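Local atomic coordinates of cation-transporting ATPase, E1-E2 family protein (Streptococcus pneumoniae, PDB entry 4F2F), a protein that probably exports copper(I) across the cell membrane at the cost of ATP, this fragment being its cupredoxin-like domain that binds copper(I). Residues I14-I19 against P37-F42; I30-G35 against G94-V99; T41-T46 against D68-I73; I54-E59 against I73-Q78. One frame throughout, in Å; residues are numbered along the deposited sequence.

Contact 1: residues I14-I19 against P37-F42; sequences IQKIRI and PAEITF
Ile19 meets Ile40 and Phe42 through its CG1 branch, which stands beside the backbone N (chi1 -59°); the extended branch brings CD1 down onto both, 3.6 Å from CG2 of Ile40 and 3.8 Å from CZ of Phe42. CB of Ile19 sits over one face of the Phe42 ring, toward the rim. Gln15 has CG wedged between its own N and carbonyl carbon (chi1 54°), which lays the chain along Ala38, its CG 3.7 Å from the Ala38 CB. The amide beyond is held outside the pair, OE1 by the N-H of Gln33 and NE2 by the carbonyl of Ile36.

Beneath these side chains the two strands run parallel, in register from Gln15 beside Ala38 to Ile19 beside Phe42. Five backbone hydrogen bonds join them, from Gln15 N to Pro37 O through to the short one of 2.7 Å between Ile19 N and Thr41 O. On the other face, Lys16 and Glu39 extend together from the sheet, and a long salt bridge of 3.8 Å links Lys16 NZ to Glu39 OE1.

The chemistry divides by face: Ile17, Ile19, Ile40 and Phe42 give the cupredoxin-like sandwich an apolar inner surface, while Lys16, Arg18 and Glu39 make a charged outer one whose loose ion pair probably adds little beside the backbone ladder.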
# COMPACT_ATOMS: atom_id res chain seq x y z
N ILE A 14 3.41 15.60 -2.85
CA ILE A 14 3.04 14.21 -3.03
C ILE A 14 3.62 13.43 -1.86
O ILE A 14 4.74 13.70 -1.43
CB ILE A 14 3.64 13.62 -4.32
CG1 ILE A 14 3.38 14.55 -5.51
CG2 ILE A 14 3.09 12.21 -4.57
CD1 ILE A 14 2.01 14.40 -6.12
N GLN A 15 2.87 12.46 -1.35
CA GLN A 15 3.42 11.57 -0.34
C GLN A 15 3.75 10.22 -0.97
O GLN A 15 2.90 9.59 -1.59
CB GLN A 15 2.48 11.43 0.86
CG GLN A 15 1.06 10.99 0.51
CD GLN A 15 0.14 11.06 1.71
OE1 GLN A 15 0.57 10.94 2.86
NE2 GLN A 15 -1.15 11.28 1.45
N LYS A 16 5.00 9.79 -0.83
CA LYS A 16 5.43 8.55 -1.46
C LYS A 16 5.95 7.54 -0.44
O LYS A 16 6.49 7.91 0.59
CB LYS A 16 6.51 8.82 -2.51
CG LYS A 16 6.12 9.83 -3.56
CD LYS A 16 7.14 9.89 -4.69
CE LYS A 16 6.79 10.99 -5.68
NZ LYS A 16 7.21 10.63 -7.07
N ILE A 17 5.77 6.26 -0.76
CA ILE A 17 6.28 5.19 0.08
C ILE A 17 6.41 3.91 -0.74
O ILE A 17 5.63 3.68 -1.67
CB ILE A 17 5.38 4.96 1.31
CG1 ILE A 17 6.03 3.96 2.27
CG2 ILE A 17 4.00 4.51 0.88
CD1 ILE A 17 5.40 3.94 3.64
N ARG A 18 7.41 3.11 -0.41
CA ARG A 18 7.68 1.87 -1.13
C ARG A 18 7.37 0.67 -0.24
O ARG A 18 7.75 0.63 0.93
CB ARG A 18 9.15 1.83 -1.57
CG ARG A 18 9.52 0.65 -2.44
CD ARG A 18 11.01 0.67 -2.76
NE ARG A 18 11.38 -0.37 -3.72
CZ ARG A 18 11.71 -1.61 -3.38
NH1 ARG A 18 11.72 -1.98 -2.11
NH2 ARG A 18 12.04 -2.49 -4.32
N ILE A 19 6.68 -0.31 -0.81
CA ILE A 19 6.33 -1.53 -0.09
C ILE A 19 6.84 -2.75 -0.84
O ILE A 19 6.61 -2.90 -2.04
CB ILE A 19 4.80 -1.65 0.11
CG1 ILE A 19 4.28 -0.44 0.89
CG2 ILE A 19 4.45 -2.94 0.83
CD1 ILE A 19 2.79 -0.49 1.15
N PRO A 37 -2.15 13.83 -2.47
CA PRO A 37 -2.01 12.72 -3.43
C PRO A 37 -0.96 11.72 -2.97
O PRO A 37 0.15 12.11 -2.62
CB PRO A 37 -1.55 13.43 -4.71
CG PRO A 37 -2.15 14.79 -4.60
CD PRO A 37 -2.10 15.14 -3.14
N ALA A 38 -1.32 10.44 -2.98
CA ALA A 38 -0.41 9.40 -2.51
C ALA A 38 0.05 8.51 -3.66
O ALA A 38 -0.74 8.15 -4.53
CB ALA A 38 -1.06 8.57 -1.41
N GLU A 39 1.34 8.17 -3.65
CA GLU A 39 1.88 7.19 -4.57
C GLU A 39 2.56 6.08 -3.78
O GLU A 39 3.60 6.29 -3.16
CB GLU A 39 2.84 7.83 -5.58
CG GLU A 39 2.14 8.72 -6.60
CD GLU A 39 3.03 9.08 -7.79
OE1 GLU A 39 4.14 8.53 -7.89
OE2 GLU A 39 2.60 9.91 -8.62
N ILE A 40 1.94 4.91 -3.79
CA ILE A 40 2.44 3.77 -3.05
C ILE A 40 3.02 2.76 -4.02
O ILE A 40 2.29 2.12 -4.77
CB ILE A 40 1.33 3.11 -2.22
CG1 ILE A 40 0.60 4.16 -1.39
CG2 ILE A 40 1.90 2.03 -1.32
CD1 ILE A 40 -0.63 3.63 -0.68
N THR A 41 4.34 2.64 -4.02
CA THR A 41 5.03 1.77 -4.96
C THR A 41 5.24 0.38 -4.37
O THR A 41 5.92 0.22 -3.36
CB THR A 41 6.38 2.36 -5.38
OG1 THR A 41 6.16 3.60 -6.06
CG2 THR A 41 7.13 1.41 -6.30
N PHE A 42 4.63 -0.61 -5.01
CA PHE A 42 4.78 -2.00 -4.62
C PHE A 42 5.81 -2.69 -5.51
O PHE A 42 5.78 -2.55 -6.73
CB PHE A 42 3.44 -2.74 -4.76
CG PHE A 42 2.46 -2.44 -3.66
CD1 PHE A 42 1.69 -1.28 -3.69
CD2 PHE A 42 2.28 -3.33 -2.62
CE1 PHE A 42 0.78 -1.02 -2.69
CE2 PHE A 42 1.37 -3.06 -1.61
CZ PHE A 42 0.62 -1.91 -1.65

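Contact 2: residues I30-G35 against G94-V99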
# COMPACT_ATOMS: atom_id res chain seq x y z
N ILE A 30 1.18 1.49 7.06
CA ILE A 30 1.69 2.81 6.71
C ILE A 30 0.73 3.91 7.14
O ILE A 30 -0.43 3.65 7.45
CB ILE A 30 1.97 2.93 5.19
CG1 ILE A 30 0.66 2.98 4.40
CG2 ILE A 30 2.85 1.79 4.71
CD1 ILE A 30 0.85 3.14 2.91
N GLN A 31 1.23 5.14 7.16
CA GLN A 31 0.43 6.30 7.50
C GLN A 31 0.42 7.30 6.36
O GLN A 31 1.46 7.57 5.74
CB GLN A 31 0.95 6.95 8.78
CG GLN A 31 0.14 8.16 9.24
CD GLN A 31 0.77 8.88 10.42
OE1 GLN A 31 0.71 8.41 11.56
NE2 GLN A 31 1.37 10.03 10.15
N LEU A 32 -0.76 7.84 6.06
CA LEU A 32 -0.91 8.81 4.99
C LEU A 32 -1.63 10.06 5.49
O LEU A 32 -2.49 9.98 6.37
CB LEU A 32 -1.71 8.20 3.83
CG LEU A 32 -1.17 6.93 3.18
CD1 LEU A 32 -2.16 6.42 2.15
CD2 LEU A 32 0.19 7.17 2.54
N GLN A 33 -1.29 11.21 4.92
CA GLN A 33 -1.96 12.46 5.25
C GLN A 33 -3.19 12.65 4.36
O GLN A 33 -3.12 12.46 3.15
CB GLN A 33 -1.00 13.64 5.07
CG GLN A 33 0.12 13.70 6.09
CD GLN A 33 -0.35 14.18 7.45
OE1 GLN A 33 -1.17 15.09 7.55
NE2 GLN A 33 0.17 13.57 8.51
N LYS A 34 -4.32 13.01 4.97
CA LYS A 34 -5.55 13.24 4.22
C LYS A 34 -5.40 14.40 3.24
O LYS A 34 -4.79 15.42 3.56
CB LYS A 34 -6.72 13.49 5.18
CG LYS A 34 -7.98 14.04 4.52
CD LYS A 34 -9.02 14.44 5.57
CE LYS A 34 -10.08 15.37 4.98
NZ LYS A 34 -10.93 14.70 3.95
N GLY A 35 -5.95 14.24 2.04
CA GLY A 35 -5.98 15.31 1.06
C GLY A 35 -4.72 15.49 0.23
O GLY A 35 -4.68 16.33 -0.67
N GLY A 94 -2.36 -5.69 4.91
CA GLY A 94 -1.66 -4.53 5.42
C GLY A 94 -2.70 -3.47 5.71
O GLY A 94 -3.90 -3.70 5.54
N SER A 95 -2.26 -2.30 6.15
CA SER A 95 -3.19 -1.23 6.44
C SER A 95 -2.59 0.13 6.12
O SER A 95 -1.37 0.31 6.15
CB SER A 95 -3.65 -1.27 7.90
OG SER A 95 -2.64 -0.82 8.78
N TYR A 96 -3.45 1.08 5.80
CA TYR A 96 -3.04 2.46 5.70
C TYR A 96 -3.94 3.32 6.57
O TYR A 96 -5.16 3.28 6.46
CB TYR A 96 -2.99 2.95 4.25
CG TYR A 96 -4.30 2.88 3.49
CD1 TYR A 96 -4.74 1.69 2.92
CD2 TYR A 96 -5.08 4.01 3.31
CE1 TYR A 96 -5.92 1.63 2.21
CE2 TYR A 96 -6.26 3.97 2.60
CZ TYR A 96 -6.68 2.77 2.05
OH TYR A 96 -7.86 2.72 1.35
N THR A 97 -3.32 4.08 7.47
CA THR A 97 -4.06 4.94 8.38
C THR A 97 -3.96 6.37 7.89
O THR A 97 -2.86 6.90 7.71
CB THR A 97 -3.51 4.83 9.81
OG1 THR A 97 -3.59 3.46 10.24
CG2 THR A 97 -4.32 5.70 10.76
N VAL A 98 -5.11 6.98 7.64
CA VAL A 98 -5.16 8.33 7.11
C VAL A 98 -5.38 9.32 8.25
O VAL A 98 -6.38 9.25 8.97
CB VAL A 98 -6.28 8.48 6.07
CG1 VAL A 98 -6.33 9.91 5.55
CG2 VAL A 98 -6.07 7.50 4.92
N VAL A 99 -4.42 10.23 8.42
CA VAL A 99 -4.49 11.22 9.50
C VAL A 99 -4.61 12.64 8.95
O VAL A 99 -4.31 12.90 7.79
CB VAL A 99 -3.25 11.13 10.42
CG1 VAL A 99 -3.12 9.72 10.99
CG2 VAL A 99 -2.00 11.53 9.66
O HOH W 1 -1.67 1.85 9.23
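Ile30 is joined to the strand 94-99 through both its backbone N-H and its C=O: Ile30 N to Ser95 O is 3.0 Å, and Thr97 N to Ile30 O is 2.9 Å. That same carbonyl accepts a hydrogen bond from a water, 2.8 Å from Ile30 O, which also bonds to OG of Ser95 and OG1 of Thr97. The water thus spans two hydroxyls of one strand and a carbonyl of the other; OG of Ser95 has a further partner in His29 ND1.

The parallel ladder continues with Leu32, whose N-H meets O of Thr97 and whose carbonyl is the next acceptor, Val99 N to Leu32 O 2.8 Å. A last bond, from Lys34 N to Val99 O, is made where 30-35 has already left its strand.

Packing differs on the two faces. On the buried one, CG1 of Ile30, set between its own N and carbonyl carbon (chi1 71°), lies 3.7 Å from CB of Tyr96, and CD1 of Leu32 approaches CD2 of the same ring obliquely. On the other, the extended chain of Gln31 runs across Val99, nearly perpendicular to it, with Gln31 CG 4.0 Å from Val99 CG1. Near the end, CG1 of Val98 touches CB of Lys34 at 3.6 Å.

Strand 29-33 is flanked on its other edge by strand 6-11 and strand 93-99 by strand 81-87, so this parallel pair is central to its layer. From it the Tyr96 ring projects inward to meet the rings of Phe56, Phe75 and His83.

Contact 3: residues T41-T46 against D68-I73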
# COMPACT_ATOMS: atom_id res chain seq x y z
N THR A 41 4.34 2.64 -4.02
CA THR A 41 5.03 1.77 -4.96
C THR A 41 5.24 0.38 -4.37
O THR A 41 5.92 0.22 -3.36
CB THR A 41 6.38 2.36 -5.38
OG1 THR A 41 6.16 3.60 -6.06
CG2 THR A 41 7.13 1.41 -6.30
N PHE A 42 4.63 -0.61 -5.01
CA PHE A 42 4.78 -2.00 -4.62
C PHE A 42 5.81 -2.69 -5.51
O PHE A 42 5.78 -2.55 -6.73
CB PHE A 42 3.44 -2.74 -4.76
CG PHE A 42 2.46 -2.44 -3.66
CD1 PHE A 42 1.69 -1.28 -3.69
CD2 PHE A 42 2.28 -3.33 -2.62
CE1 PHE A 42 0.78 -1.02 -2.69
CE2 PHE A 42 1.37 -3.06 -1.61
CZ PHE A 42 0.62 -1.91 -1.65
N HIS A 43 6.72 -3.44 -4.89
CA HIS A 43 7.64 -4.28 -5.65
C HIS A 43 7.36 -5.74 -5.34
O HIS A 43 7.47 -6.16 -4.19
CB HIS A 43 9.09 -3.94 -5.32
CG HIS A 43 10.08 -4.86 -5.98
ND1 HIS A 43 11.06 -5.53 -5.27
CD2 HIS A 43 10.24 -5.22 -7.27
CE1 HIS A 43 11.78 -6.26 -6.10
NE2 HIS A 43 11.31 -6.09 -7.32
N ARG A 44 7.01 -6.51 -6.36
CA ARG A 44 6.76 -7.94 -6.17
C ARG A 44 8.07 -8.72 -6.25
O ARG A 44 8.59 -8.97 -7.34
CB ARG A 44 5.75 -8.46 -7.18
CG ARG A 44 5.47 -9.95 -7.03
CD ARG A 44 4.42 -10.43 -8.00
NE ARG A 44 4.41 -11.89 -8.07
CZ ARG A 44 3.74 -12.60 -8.98
NH1 ARG A 44 3.01 -11.99 -9.90
NH2 ARG A 44 3.81 -13.92 -8.97
N ALA A 45 8.59 -9.12 -5.10
CA ALA A 45 9.88 -9.80 -5.02
C ALA A 45 9.74 -11.30 -4.82
O ALA A 45 10.68 -11.96 -4.37
CB ALA A 45 10.71 -9.20 -3.91
N THR A 46 8.57 -11.84 -5.15
CA THR A 46 8.33 -13.27 -5.00
C THR A 46 7.62 -13.84 -6.22
O THR A 46 6.75 -13.18 -6.79
CB THR A 46 7.50 -13.58 -3.74
OG1 THR A 46 7.09 -14.95 -3.75
CG2 THR A 46 6.27 -12.68 -3.68
N ASP A 68 8.91 -9.48 -10.03
CA ASP A 68 10.00 -8.51 -10.10
C ASP A 68 9.60 -7.19 -10.74
O ASP A 68 10.45 -6.40 -11.15
CB ASP A 68 11.22 -9.10 -10.83
CG ASP A 68 11.82 -10.27 -10.09
OD1 ASP A 68 11.58 -10.40 -8.87
OD2 ASP A 68 12.55 -11.06 -10.73
N GLU A 69 8.30 -6.94 -10.83
CA GLU A 69 7.81 -5.66 -11.35
C GLU A 69 7.48 -4.71 -10.21
O GLU A 69 7.29 -5.13 -9.07
CB GLU A 69 6.59 -5.86 -12.25
CG GLU A 69 6.12 -4.59 -12.95
CD GLU A 69 4.83 -4.76 -13.72
OE1 GLU A 69 4.09 -5.73 -13.45
OE2 GLU A 69 4.55 -3.93 -14.61
N GLU A 70 7.43 -3.42 -10.53
CA GLU A 70 6.99 -2.39 -9.59
C GLU A 70 5.76 -1.69 -10.14
O GLU A 70 5.74 -1.28 -11.30
CB GLU A 70 8.10 -1.37 -9.34
CG GLU A 70 9.22 -1.85 -8.42
CD GLU A 70 10.13 -0.72 -8.00
OE1 GLU A 70 10.01 0.38 -8.58
OE2 GLU A 70 10.96 -0.93 -7.09
N LYS A 71 4.73 -1.58 -9.32
CA LYS A 71 3.50 -0.89 -9.71
C LYS A 71 3.23 0.24 -8.73
O LYS A 71 3.31 0.05 -7.51
CB LYS A 71 2.31 -1.87 -9.72
CG LYS A 71 2.16 -2.71 -10.99
CD LYS A 71 1.63 -1.87 -12.14
CE LYS A 71 1.47 -2.68 -13.43
NZ LYS A 71 0.27 -3.56 -13.42
N VAL A 72 2.90 1.42 -9.25
CA VAL A 72 2.57 2.55 -8.40
C VAL A 72 1.05 2.64 -8.23
O VAL A 72 0.32 2.82 -9.20
CB VAL A 72 3.08 3.88 -8.99
CG1 VAL A 72 2.74 5.05 -8.07
CG2 VAL A 72 4.58 3.81 -9.22
N ILE A 73 0.59 2.51 -6.99
CA ILE A 73 -0.82 2.67 -6.68
C ILE A 73 -1.08 4.13 -6.32
O ILE A 73 -0.50 4.64 -5.36
CB ILE A 73 -1.25 1.76 -5.51
CG1 ILE A 73 -0.95 0.30 -5.84
CG2 ILE A 73 -2.73 1.96 -5.20
CD1 ILE A 73 -1.71 -0.25 -7.03
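Thr41 to Arg44 and Glu70 to Ile73 run antiparallel, the short strand axes at 154° and 4.6 Å apart at their closest. Phe42 and Lys71 form the hydrogen-bonded pair, Phe42 N to Lys71 O at 2.9 Å and Lys71 N to Phe42 O at 3.0 Å; Thr41 with Val72 and His43 with Glu70 are the non-hydrogen-bonded pairs beside it. Beyond the pairs, Arg44 N bonds to Glu69 O and Asp68 N returns to Arg44 O, a more bent bond with 134° at the hydrogen.

On the face of Thr41 and His43, Glu70 leans across to both. Its CG is 3.7 Å from CD2 of His43, and its extended chain carries OE1 to 3.8 Å from CG2 of Thr41. The imidazole and carboxylate planes are steeply inclined, 73° apart, and the His43 ring has O of Asp68 in plane at its edge. On the opposite face, CG1 of Ile73 comes obliquely to CD1 of Phe42 at 3.8 Å.

Arg44 sends an extended chain away from 68-73: its NE bonds to Thr46 O, while NH1 goes to Ile65 O and NH2 to Asn49 OD1, so the guanidinium ties the loop after its own strand to the chain at Ile65. Lys71, on the Phe42 face, leads away from 41-46, its NZ making a salt bridge to Glu63 and a hydrogen bond to Pro64 O.

Such an antiparallel pair, with Phe42 and Ile73 packed inward and mostly polar groups on the Thr41 face, is at home in the beta sandwich of a cupredoxin fold. The loop after Arg44 runs on to Cys50, a copper(I) ligand.

Contact 4: residues I54-E59 against I73-Q78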
# COMPACT_ATOMS: atom_id res chain seq x y z
N ILE A 54 -2.77 -6.47 -6.36
CA ILE A 54 -2.79 -5.54 -5.24
C ILE A 54 -4.20 -4.99 -5.11
O ILE A 54 -4.77 -4.47 -6.07
CB ILE A 54 -1.83 -4.36 -5.48
CG1 ILE A 54 -0.42 -4.87 -5.78
CG2 ILE A 54 -1.83 -3.41 -4.29
CD1 ILE A 54 0.48 -3.83 -6.41
N LEU A 55 -4.77 -5.10 -3.91
CA LEU A 55 -6.16 -4.70 -3.69
C LEU A 55 -6.29 -3.59 -2.65
O LEU A 55 -5.88 -3.74 -1.50
CB LEU A 55 -6.99 -5.92 -3.26
CG LEU A 55 -8.46 -5.66 -2.88
CD1 LEU A 55 -9.25 -5.14 -4.06
CD2 LEU A 55 -9.10 -6.93 -2.32
N PHE A 56 -6.86 -2.47 -3.09
CA PHE A 56 -7.30 -1.41 -2.19
C PHE A 56 -8.81 -1.26 -2.37
O PHE A 56 -9.27 -0.40 -3.12
CB PHE A 56 -6.60 -0.08 -2.52
CG PHE A 56 -5.18 0.02 -2.00
CD1 PHE A 56 -4.87 0.91 -0.99
CD2 PHE A 56 -4.16 -0.76 -2.53
CE1 PHE A 56 -3.57 1.02 -0.51
CE2 PHE A 56 -2.86 -0.66 -2.06
CZ PHE A 56 -2.57 0.23 -1.05
N GLU A 57 -9.56 -2.11 -1.68
CA GLU A 57 -11.00 -2.25 -1.92
C GLU A 57 -11.76 -0.94 -1.78
O GLU A 57 -12.66 -0.65 -2.56
CB GLU A 57 -11.59 -3.30 -0.98
CG GLU A 57 -13.02 -3.72 -1.31
CD GLU A 57 -13.07 -4.92 -2.24
OE1 GLU A 57 -12.67 -6.02 -1.82
OE2 GLU A 57 -13.52 -4.75 -3.39
N GLU A 58 -11.40 -0.15 -0.77
CA GLU A 58 -12.14 1.07 -0.47
C GLU A 58 -11.86 2.19 -1.47
O GLU A 58 -12.56 3.20 -1.49
CB GLU A 58 -11.83 1.52 0.95
CG GLU A 58 -11.93 0.40 1.96
CD GLU A 58 -11.51 0.81 3.34
OE1 GLU A 58 -11.89 1.92 3.77
OE2 GLU A 58 -10.79 0.03 4.00
N GLU A 59 -10.83 2.00 -2.29
CA GLU A 59 -10.51 2.96 -3.34
C GLU A 59 -10.91 2.40 -4.71
O GLU A 59 -10.72 3.06 -5.73
CB GLU A 59 -9.02 3.30 -3.32
CG GLU A 59 -8.58 4.03 -2.06
CD GLU A 59 -9.21 5.41 -1.94
OE1 GLU A 59 -9.53 6.01 -2.98
OE2 GLU A 59 -9.38 5.88 -0.80
N ILE A 73 0.59 2.51 -6.99
CA ILE A 73 -0.82 2.67 -6.68
C ILE A 73 -1.08 4.13 -6.32
O ILE A 73 -0.50 4.64 -5.36
CB ILE A 73 -1.25 1.76 -5.51
CG1 ILE A 73 -0.95 0.30 -5.84
CG2 ILE A 73 -2.73 1.96 -5.20
CD1 ILE A 73 -1.71 -0.25 -7.03
N ARG A 74 -1.95 4.79 -7.08
CA ARG A 74 -2.18 6.21 -6.87
C ARG A 74 -3.62 6.55 -6.47
O ARG A 74 -4.58 6.13 -7.11
CB ARG A 74 -1.82 7.01 -8.13
CG ARG A 74 -0.34 7.02 -8.45
CD ARG A 74 -0.05 8.01 -9.57
NE ARG A 74 -0.58 9.33 -9.25
CZ ARG A 74 -1.43 10.01 -10.03
NH1 ARG A 74 -1.83 9.50 -11.18
NH2 ARG A 74 -1.85 11.21 -9.65
N PHE A 75 -3.74 7.30 -5.39
CA PHE A 75 -5.02 7.87 -4.98
C PHE A 75 -4.80 8.99 -3.98
O PHE A 75 -3.71 9.13 -3.41
CB PHE A 75 -5.97 6.79 -4.43
CG PHE A 75 -5.49 6.13 -3.16
CD1 PHE A 75 -4.68 5.00 -3.20
CD2 PHE A 75 -5.89 6.61 -1.92
CE1 PHE A 75 -4.26 4.38 -2.03
CE2 PHE A 75 -5.47 6.00 -0.75
CZ PHE A 75 -4.66 4.89 -0.80
N THR A 76 -5.82 9.81 -3.78
CA THR A 76 -5.77 10.86 -2.77
C THR A 76 -6.70 10.47 -1.63
O THR A 76 -7.93 10.51 -1.78
CB THR A 76 -6.18 12.22 -3.35
OG1 THR A 76 -5.34 12.54 -4.47
CG2 THR A 76 -6.05 13.32 -2.30
N PRO A 77 -6.13 10.05 -0.50
CA PRO A 77 -6.92 9.62 0.67
C PRO A 77 -7.79 10.76 1.20
O PRO A 77 -7.28 11.86 1.43
CB PRO A 77 -5.85 9.24 1.70
CG PRO A 77 -4.59 9.91 1.24
CD PRO A 77 -4.68 9.95 -0.25
N GLN A 78 -9.08 10.50 1.37
CA GLN A 78 -10.02 11.52 1.82
C GLN A 78 -10.71 11.15 3.12
O GLN A 78 -11.19 12.03 3.84
CB GLN A 78 -11.06 11.80 0.73
CG GLN A 78 -10.49 12.28 -0.59
CD GLN A 78 -9.84 13.65 -0.50
OE1 GLN A 78 -9.67 14.20 0.59
NE2 GLN A 78 -9.46 14.20 -1.65
O HOH W 2 -10.35 8.36 -0.59
O HOH W 3 -9.47 8.79 -3.60
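Glu59 lays its side chain over the Phe75 ring: CG stands above the centre of one face, 3.8 Å from the centroid, in a CH-pi contact. CG is set beside the backbone N, and a bend at chi2 (-65°) lays the carboxylate along the ring, stacked with the planes only 12° apart and CD 3.5 Å from CD2 of Phe75. Waters lie at the carboxylate: one, 2.7 Å from Glu59 OE2, can donate to it and accepts from Gln78 N; a second, 2.8 Å from Glu59 OE1, can donate to it and to Thr76 O, so water can link the carboxylate to the chain just past strand 70-75.

Phe75 in turn meets Phe56, CE1 to CD1 at 3.7 Å, the ring planes inclined at 56°. The axes of 54-56 and 73-75 run nearly parallel and come no closer than 9.9 Å, too far for backbone pairing: the strands face each other across the hydrophobic interior of the cupredoxin-like sandwich, and only side chains meet.

CG2 of Ile73 lies over a face of the Phe56 ring, offset toward the rim and 4.3 Å from its centroid. Farther along, Ile54 and Ile73 pass alongside, running opposite ways, CG2 of Ile54 lying 4.1 Å from CG1 of Ile73. Phe85 and Tyr96 extend the aromatic cluster around Phe56, and Ile40 and Ile61 touch both Phe56 and Phe75.

How the contacts relate
From the N terminus, strand 14-21 is the first to be used: contact 1 closes on it when 37-42 returns alongside, after the chain has passed through 30-35. That segment waits for the C-terminal strand, so contact 2 crosses contact 1 and, once 94-99 arrives, closes a long loop within which contacts 3 and 4 are nested. Contact 3 starts on Thr41 and Phe42, where contact 1 ends, making 38-44 the middle of three strands. Contacts 3 and 4 cross and share Ile73. Contact 4 joins the two layers of the sandwich; Tyr96 touching Phe56, and Lys34 hydrogen-bonded to Gln78, bring in contact 2.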